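Protein secretion chaperonin CsaA (PDB 5ZDI) probably binds tRNA and may act as a chaperone in protein secretion. Local coordinates at residues 43-48 and 75-80; 64-69 and 82-87. One frame throughout, in Å; residues are numbered along the deposited sequence.

Contact 1 of 2, residues 43-48 and 75-80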
ATOM      1  N   TYR A  43     -19.595   3.727   0.210  1.00 17.58           N
ATOM      2  CA  TYR A  43     -18.894   4.597  -0.743  1.00 17.44           C
ATOM      3  C   TYR A  43     -18.220   5.756  -0.064  1.00 17.15           C
ATOM      4  O   TYR A  43     -18.771   6.369   0.858  1.00 18.25           O
ATOM      5  CB  TYR A  43     -19.897   5.145  -1.777  1.00 18.81           C
ATOM      6  CG  TYR A  43     -20.359   4.087  -2.722  1.00 17.89           C
ATOM      7  CD1 TYR A  43     -19.641   3.783  -3.870  1.00 18.56           C
ATOM      8  CD2 TYR A  43     -21.493   3.329  -2.463  1.00 16.92           C
ATOM      9  CE1 TYR A  43     -20.054   2.778  -4.753  1.00 17.67           C
ATOM     10  CE2 TYR A  43     -21.875   2.310  -3.334  1.00 17.35           C
ATOM     11  CZ  TYR A  43     -21.186   2.077  -4.490  1.00 17.95           C
ATOM     12  OH  TYR A  43     -21.644   1.063  -5.319  1.00 20.58           O
ATOM     13  N   LYS A  44     -17.036   6.137  -0.541  1.00 16.65           N
ATOM     14  CA  LYS A  44     -16.347   7.308  -0.052  1.00 17.95           C
ATOM     15  C   LYS A  44     -15.795   7.992  -1.298  1.00 17.13           C
ATOM     16  O   LYS A  44     -15.410   7.328  -2.286  1.00 17.17           O
ATOM     17  CB  LYS A  44     -15.214   6.947   0.874  1.00 18.34           C
ATOM     18  CG  LYS A  44     -15.539   6.202   2.171  1.00 19.07           C
ATOM     19  CD  LYS A  44     -16.293   7.117   3.113  1.00 21.41           C
ATOM     20  CE  LYS A  44     -16.857   6.320   4.313  1.00 25.36           C
ATOM     21  NZ  LYS A  44     -17.861   7.182   5.075  1.00 28.43           N
ATOM     22  N   ASN A  45     -15.656   9.290  -1.191  1.00 15.08           N
ATOM     23  CA  ASN A  45     -15.100  10.113  -2.233  1.00 16.10           C
ATOM     24  C   ASN A  45     -13.676  10.444  -1.897  1.00 15.15           C
ATOM     25  O   ASN A  45     -13.259  10.516  -0.722  1.00 16.14           O
ATOM     26  CB  ASN A  45     -15.881  11.418  -2.358  1.00 17.99           C
ATOM     27  CG  ASN A  45     -17.300  11.231  -2.891  1.00 20.21           C
ATOM     28  OD1 ASN A  45     -17.622  10.301  -3.677  1.00 22.17           O
ATOM     29  ND2 ASN A  45     -18.148  12.131  -2.462  1.00 24.03           N
ATOM     30  N   SER A  46     -12.886  10.701  -2.933  1.00 16.50           N
ATOM     31  CA  SER A  46     -11.482  11.037  -2.798  1.00 15.38           C
ATOM     32  C   SER A  46     -11.086  11.991  -3.894  1.00 15.70           C
ATOM     33  O   SER A  46     -11.565  11.875  -5.026  1.00 17.35           O
ATOM     34  CB  SER A  46     -10.604   9.804  -2.852  1.00 17.81           C
ATOM     35  OG  SER A  46      -9.308  10.163  -2.462  1.00 17.59           O
ATOM     36  N   SER A  47     -10.251  12.936  -3.555  1.00 15.63           N
ATOM     37  CA  SER A  47      -9.468  13.698  -4.539  1.00 17.41           C
ATOM     38  C   SER A  47      -8.124  13.051  -4.816  1.00 18.67           C
ATOM     39  O   SER A  47      -7.371  12.763  -3.888  1.00 19.31           O
ATOM     40  CB  SER A  47      -9.262  15.151  -4.070  1.00 19.56           C
ATOM     41  OG  SER A  47      -8.438  15.856  -4.996  1.00 21.31           O
ATOM     42  N   ALA A  48      -7.811  12.739  -6.047  1.00 17.39           N
ATOM     43  CA  ALA A  48      -6.538  12.059  -6.351  1.00 16.88           C
ATOM     44  C   ALA A  48      -5.798  12.692  -7.539  1.00 17.17           C
ATOM     45  O   ALA A  48      -6.411  12.795  -8.628  1.00 17.04           O
ATOM     46  CB  ALA A  48      -6.768  10.572  -6.645  1.00 19.17           C
ATOM     47  N   ALA A  75     -11.538  23.071  -1.811  1.00 33.70           N
ATOM     48  CA  ALA A  75     -12.582  23.907  -2.388  1.00 34.16           C
ATOM     49  C   ALA A  75     -13.932  23.540  -1.830  1.00 33.93           C
ATOM     50  O   ALA A  75     -14.102  23.519  -0.615  1.00 42.15           O
ATOM     51  CB  ALA A  75     -12.534  23.853  -3.937  1.00 37.44           C
ATOM     52  N   ASN A  76     -14.886  23.238  -2.702  1.00 32.02           N
ATOM     53  CA  ASN A  76     -16.234  22.772  -2.376  1.00 33.36           C
ATOM     54  C   ASN A  76     -16.442  21.241  -2.329  1.00 31.50           C
ATOM     55  O   ASN A  76     -17.564  20.764  -2.398  1.00 30.11           O
ATOM     56  CB  ASN A  76     -17.166  23.285  -3.483  1.00 40.39           C
ATOM     57  CG  ASN A  76     -16.827  22.683  -4.864  1.00 47.66           C
ATOM     58  OD1 ASN A  76     -15.646  22.482  -5.228  1.00 45.49           O
ATOM     59  ND2 ASN A  76     -17.870  22.385  -5.640  1.00 57.31           N
ATOM     60  N   PHE A  77     -15.359  20.470  -2.230  1.00 27.84           N
ATOM     61  CA  PHE A  77     -15.427  18.997  -2.286  1.00 23.17           C
ATOM     62  C   PHE A  77     -14.827  18.457  -0.992  1.00 21.72           C
ATOM     63  O   PHE A  77     -13.859  19.025  -0.483  1.00 24.86           O
ATOM     64  CB  PHE A  77     -14.594  18.564  -3.485  1.00 24.63           C
ATOM     65  CG  PHE A  77     -14.497  17.074  -3.678  1.00 21.52           C
ATOM     66  CD1 PHE A  77     -15.595  16.315  -4.054  1.00 21.35           C
ATOM     67  CD2 PHE A  77     -13.282  16.440  -3.457  1.00 23.76           C
ATOM     68  CE1 PHE A  77     -15.454  14.935  -4.253  1.00 21.67           C
ATOM     69  CE2 PHE A  77     -13.153  15.052  -3.647  1.00 22.02           C
ATOM     70  CZ  PHE A  77     -14.221  14.309  -4.046  1.00 19.82           C
ATOM     71  N   ILE A  78     -15.384  17.366  -0.491  1.00 21.75           N
ATOM     72  CA  ILE A  78     -14.822  16.696   0.682  1.00 20.98           C
ATOM     73  C   ILE A  78     -14.197  15.370   0.255  1.00 17.96           C
ATOM     74  O   ILE A  78     -14.906  14.449  -0.178  1.00 18.82           O
ATOM     75  CB  ILE A  78     -15.904  16.453   1.759  1.00 24.44           C
ATOM     76  CG1 ILE A  78     -16.498  17.791   2.187  1.00 28.75           C
ATOM     77  CG2 ILE A  78     -15.311  15.727   2.949  1.00 24.15           C
ATOM     78  CD1 ILE A  78     -17.734  17.632   3.046  1.00 30.31           C
ATOM     79  N   SER A  79     -12.899  15.296   0.488  1.00 18.33           N
ATOM     80  CA  SER A  79     -12.110  14.107   0.220  1.00 18.70           C
ATOM     81  C   SER A  79     -12.099  13.316   1.527  1.00 17.85           C
ATOM     82  O   SER A  79     -11.559  13.777   2.529  1.00 20.77           O
ATOM     83  CB  SER A  79     -10.738  14.444  -0.219  1.00 17.91           C
ATOM     84  OG  SER A  79     -10.039  13.253  -0.547  1.00 20.21           O
ATOM     85  N   GLU A  80     -12.634  12.108   1.460  1.00 18.57           N
ATOM     86  CA  GLU A  80     -12.899  11.271   2.638  1.00 17.82           C
ATOM     87  C   GLU A  80     -11.867  10.222   2.883  1.00 16.14           C
ATOM     88  O   GLU A  80     -11.808   9.672   3.990  1.00 17.47           O
ATOM     89  CB  GLU A  80     -14.223  10.618   2.546  1.00 18.85           C
ATOM     90  CG  GLU A  80     -15.361  11.635   2.559  1.00 19.37           C
ATOM     91  CD  GLU A  80     -16.729  10.988   2.223  1.00 21.19           C
ATOM     92  OE1 GLU A  80     -16.926  10.340   1.156  1.00 19.28           O
ATOM     93  OE2 GLU A  80     -17.665  11.183   3.050  1.00 25.99           O
TER
HETATM   94  O   HOH W   1     -19.377   9.543   0.236  1.00 24.71           O
HETATM   95  O   HOH W   2     -19.388   9.039   3.780  1.00 30.39           O
HETATM   96  O   HOH W   3     -17.416  14.154  -0.645  1.00 22.98           O

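Contact 2 of 2, residues 64-69 and 82-87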
ATOM      1  N   ILE A  64      -5.923   1.018  -3.042  1.00 13.76           N
ATOM      2  CA  ILE A  64      -5.704   0.967  -1.661  1.00 15.81           C
ATOM      3  C   ILE A  64      -5.809   2.331  -1.058  1.00 15.79           C
ATOM      4  O   ILE A  64      -5.266   3.289  -1.577  1.00 15.11           O
ATOM      5  CB  ILE A  64      -4.216   0.431  -1.452  1.00 16.56           C
ATOM      6  CG1 ILE A  64      -3.981  -0.880  -2.203  1.00 16.04           C
ATOM      7  CG2 ILE A  64      -3.844   0.241  -0.006  1.00 18.21           C
ATOM      8  CD1 ILE A  64      -4.871  -2.042  -1.753  1.00 14.88           C
ATOM      9  N   ALA A  65      -6.515   2.445   0.088  1.00 15.57           N
ATOM     10  CA  ALA A  65      -6.729   3.744   0.709  1.00 13.97           C
ATOM     11  C   ALA A  65      -6.744   3.704   2.222  1.00 15.89           C
ATOM     12  O   ALA A  65      -7.168   2.713   2.835  1.00 15.61           O
ATOM     13  CB  ALA A  65      -8.024   4.346   0.202  1.00 15.15           C
ATOM     14  N   VAL A  66      -6.350   4.851   2.804  1.00 16.65           N
ATOM     15  CA  VAL A  66      -6.513   5.106   4.202  1.00 16.55           C
ATOM     16  C   VAL A  66      -7.952   5.551   4.435  1.00 16.73           C
ATOM     17  O   VAL A  66      -8.377   6.555   3.825  1.00 16.05           O
ATOM     18  CB  VAL A  66      -5.576   6.190   4.707  1.00 16.73           C
ATOM     19  CG1 VAL A  66      -5.945   6.368   6.215  1.00 19.03           C
ATOM     20  CG2 VAL A  66      -4.138   5.764   4.538  1.00 17.44           C
ATOM     21  N   VAL A  67      -8.688   4.856   5.334  1.00 17.77           N
ATOM     22  CA  VAL A  67     -10.106   5.145   5.473  1.00 18.70           C
ATOM     23  C   VAL A  67     -10.556   5.801   6.789  1.00 18.59           C
ATOM     24  O   VAL A  67     -11.726   6.161   6.910  1.00 20.50           O
ATOM     25  CB  VAL A  67     -10.980   3.859   5.255  1.00 19.80           C
ATOM     26  CG1 VAL A  67     -10.725   3.320   3.839  1.00 18.69           C
ATOM     27  CG2 VAL A  67     -10.764   2.852   6.400  1.00 18.24           C
ATOM     28  N   ASN A  68      -9.623   6.045   7.674  1.00 18.72           N
ATOM     29  CA  ASN A  68      -9.922   6.642   9.004  1.00 20.74           C
ATOM     30  C   ASN A  68      -9.277   7.962   9.280  1.00 21.86           C
ATOM     31  O   ASN A  68      -9.041   8.345  10.456  1.00 22.50           O
ATOM     32  CB  ASN A  68      -9.603   5.600  10.089  1.00 20.58           C
ATOM     33  CG  ASN A  68      -8.123   5.279  10.242  1.00 20.95           C
ATOM     34  OD1 ASN A  68      -7.331   5.315   9.276  1.00 18.61           O
ATOM     35  ND2 ASN A  68      -7.716   4.922  11.496  1.00 19.92           N
ATOM     36  N   PHE A  69      -8.984   8.705   8.229  1.00 19.73           N
ATOM     37  CA  PHE A  69      -8.627  10.109   8.385  1.00 19.94           C
ATOM     38  C   PHE A  69      -9.910  10.973   8.584  1.00 21.96           C
ATOM     39  O   PHE A  69     -10.994  10.597   8.064  1.00 19.82           O
ATOM     40  CB  PHE A  69      -7.976  10.659   7.136  1.00 19.58           C
ATOM     41  CG  PHE A  69      -6.549  10.210   6.860  1.00 19.40           C
ATOM     42  CD1 PHE A  69      -5.591  10.097   7.858  1.00 21.22           C
ATOM     43  CD2 PHE A  69      -6.137   9.973   5.544  1.00 20.70           C
ATOM     44  CE1 PHE A  69      -4.297   9.730   7.568  1.00 21.10           C
ATOM     45  CE2 PHE A  69      -4.816   9.687   5.257  1.00 20.87           C
ATOM     46  CZ  PHE A  69      -3.919   9.565   6.242  1.00 20.34           C
ATOM     47  N   LEU A  82      -7.700   8.673   1.418  1.00 16.01           N
ATOM     48  CA  LEU A  82      -6.442   8.946   0.704  1.00 15.83           C
ATOM     49  C   LEU A  82      -6.121   7.681  -0.075  1.00 15.19           C
ATOM     50  O   LEU A  82      -5.849   6.623   0.558  1.00 14.47           O
ATOM     51  CB  LEU A  82      -5.303   9.216   1.683  1.00 17.58           C
ATOM     52  CG  LEU A  82      -3.883   9.425   1.082  1.00 18.64           C
ATOM     53  CD1 LEU A  82      -3.852  10.673   0.218  1.00 22.11           C
ATOM     54  CD2 LEU A  82      -2.822   9.295   2.130  1.00 18.06           C
ATOM     55  N   VAL A  83      -6.073   7.807  -1.381  1.00 15.09           N
ATOM     56  CA  VAL A  83      -5.712   6.725  -2.262  1.00 16.55           C
ATOM     57  C   VAL A  83      -4.170   6.660  -2.335  1.00 16.17           C
ATOM     58  O   VAL A  83      -3.538   7.695  -2.503  1.00 17.14           O
ATOM     59  CB  VAL A  83      -6.299   6.909  -3.626  1.00 17.53           C
ATOM     60  CG1 VAL A  83      -5.895   5.746  -4.567  1.00 19.69           C
ATOM     61  CG2 VAL A  83      -7.795   6.901  -3.506  1.00 18.67           C
ATOM     62  N   LEU A  84      -3.586   5.471  -2.175  1.00 15.26           N
ATOM     63  CA  LEU A  84      -2.117   5.367  -2.033  1.00 14.96           C
ATOM     64  C   LEU A  84      -1.505   5.145  -3.358  1.00 15.09           C
ATOM     65  O   LEU A  84      -1.946   4.244  -4.131  1.00 16.11           O
ATOM     66  CB  LEU A  84      -1.724   4.230  -1.113  1.00 15.79           C
ATOM     67  CG  LEU A  84      -2.287   4.517   0.312  1.00 16.59           C
ATOM     68  CD1 LEU A  84      -1.765   3.399   1.186  1.00 20.04           C
ATOM     69  CD2 LEU A  84      -1.951   5.899   0.782  1.00 16.83           C
ATOM     70  N   GLY A  85      -0.461   5.899  -3.609  1.00 13.22           N
ATOM     71  CA  GLY A  85       0.330   5.631  -4.804  1.00 15.74           C
ATOM     72  C   GLY A  85       1.778   5.996  -4.574  1.00 15.34           C
ATOM     73  O   GLY A  85       2.042   6.754  -3.693  1.00 14.26           O
ATOM     74  N   ALA A  86       2.669   5.439  -5.390  1.00 14.77           N
ATOM     75  CA  ALA A  86       4.081   5.716  -5.359  1.00 15.28           C
ATOM     76  C   ALA A  86       4.384   6.946  -6.199  1.00 16.79           C
ATOM     77  O   ALA A  86       3.878   7.111  -7.285  1.00 15.44           O
ATOM     78  CB  ALA A  86       4.837   4.536  -5.851  1.00 13.41           C
ATOM     79  N   ILE A  87       5.274   7.786  -5.701  1.00 17.75           N
ATOM     80  CA  ILE A  87       5.762   8.962  -6.495  1.00 18.78           C
ATOM     81  C   ILE A  87       6.957   8.528  -7.276  1.00 17.27           C
ATOM     82  O   ILE A  87       7.987   8.116  -6.718  1.00 20.10           O
ATOM     83  CB  ILE A  87       6.189  10.077  -5.521  1.00 21.65           C
ATOM     84  CG1 ILE A  87       4.976  10.466  -4.609  1.00 24.02           C
ATOM     85  CG2 ILE A  87       6.726  11.276  -6.266  1.00 23.11           C
ATOM     86  CD1 ILE A  87       5.294  11.440  -3.514  1.00 29.22           C
TER
HETATM   87  O   HOH W   4      -4.167   2.608  -4.627  1.00 14.24           O

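Contact 1 of 2, residues 43-48 and 75-80
Glu80 OE1 is gripped from two directions: the backbone N of Asn45 donates to it over 2.9 Å, and a water that also reaches Tyr43 O donates to it as well. The Asn45 bond is nearly straight (165° at the hydrogen) and uses the anti lone pair of OE1, the one turned away from OE2. Glu80 CG stands beside its own backbone N (chi1 -64°) and the chain runs extended beyond it, which carries the carboxylate toward the Lys44 end of strand 43-48 while Glu80 N donates to Asn45 O (2.8 Å). One residue thus serves both polar groups of the Asn45 backbone. Glu80 OE2 and Lys44 NZ, 4.5 Å apart and so beyond a salt bridge, share a second water, and the Lys44 chain, bent at chi2, crosses Glu80 at about a right angle.

The strand axes of 43-48 and 77-79 approach to 5.5 Å at 98°, so this is a near-orthogonal crossing within the curled antiparallel sheet expected of an OB-like barrel, not a regular strand pairing. Alongside the single backbone-to-backbone bond, Glu80 N to Asn45 O, two side-chain oxygens, Glu80 OE1 and Ser79 OG, receive backbone N-H groups of strand 43-48. Ser79 OG accepts from Ser47 N at 3.0 Å in a nearly straight bond, whereas Ser46 OG turns to Val81 O. Phe77 presents its edge to the Ser46-Ser47 peptide, with CE2 3.6 Å from Ser47 N, and its CZ meets Asn45 CB obliquely; the Phe23 ring meets that of Phe77, whose side chain also touches Lys32. A third water accepts from Asn45 ND2 and donates to Ile78 O.

Contact 2 of 2, residues 64-69 and 82-87
Leu82 and Phe69 meet beside an antiparallel pairing of strands 62-66 and 77-88, part of the curled sheet of the OB-like fold. Three backbone bonds define the register: Leu82 N and O pair with Val66 O and N, making Val66-Leu82 a hydrogen-bonded pair, and Leu84 N donates to Ile64 O (2.8 Å). Between them Ala65 and Val83 form the non-hydrogen-bonded pair, their CA atoms 4.3 Å apart.

From its CB outward, Leu82 first meets the edge of the Phe69 ring: CB lies near the ring plane, 3.6 Å from Phe69 CE2, and lies 4.3 Å from Val66 CB. A chi1 of 176° sets CG anti to the backbone N, and chi2 64° then brings Leu82 CD2 to 3.7 Å from Phe69 CE2. Two carbons of one leucine thus converge on a single ring atom from the same side. Phe69 also lies against its own segment, with Val66 CG1 3.5 Å above the ring plane and over its centre, so that the valine fills a face while the leucine meets the rim. Tyr4 of the second subunit stacks on Phe69, and Phe7 of that subunit packs on both Phe69 and Leu82, which places this cluster at the dimer interface.

Farther along, Leu84 CD1 touches Ile64 CG2, and Leu95 of the same chain packs against both residues. Beside Leu84, a water links the two segments: it accepts from Ile64 N (2.9 Å) and lies 2.8 Å from Leu84 O, to which it may donate.

How the contacts relate
Contacts 1 and 2 have centres about 12 Å apart and both draw on strand 77-88, contact 1 on its beginning and contact 2 on its middle and later part. Along the chain the segments alternate, 43-48, 64-69, 75-80, 82-87, so the two connections interlock. Strand 77-88 crosses 43-48 steeply and then pairs with its sheet neighbour 62-66, consistent with one strand closing a curled barrel. The contacts touch directly, Ser46 OG lying 3.7 Å from Val83 CG2. Their surroundings differ: the second subunit reaches contact 2, near the chain centre, whereas neither segment of the more peripheral contact 1 meets another chain of the assembly.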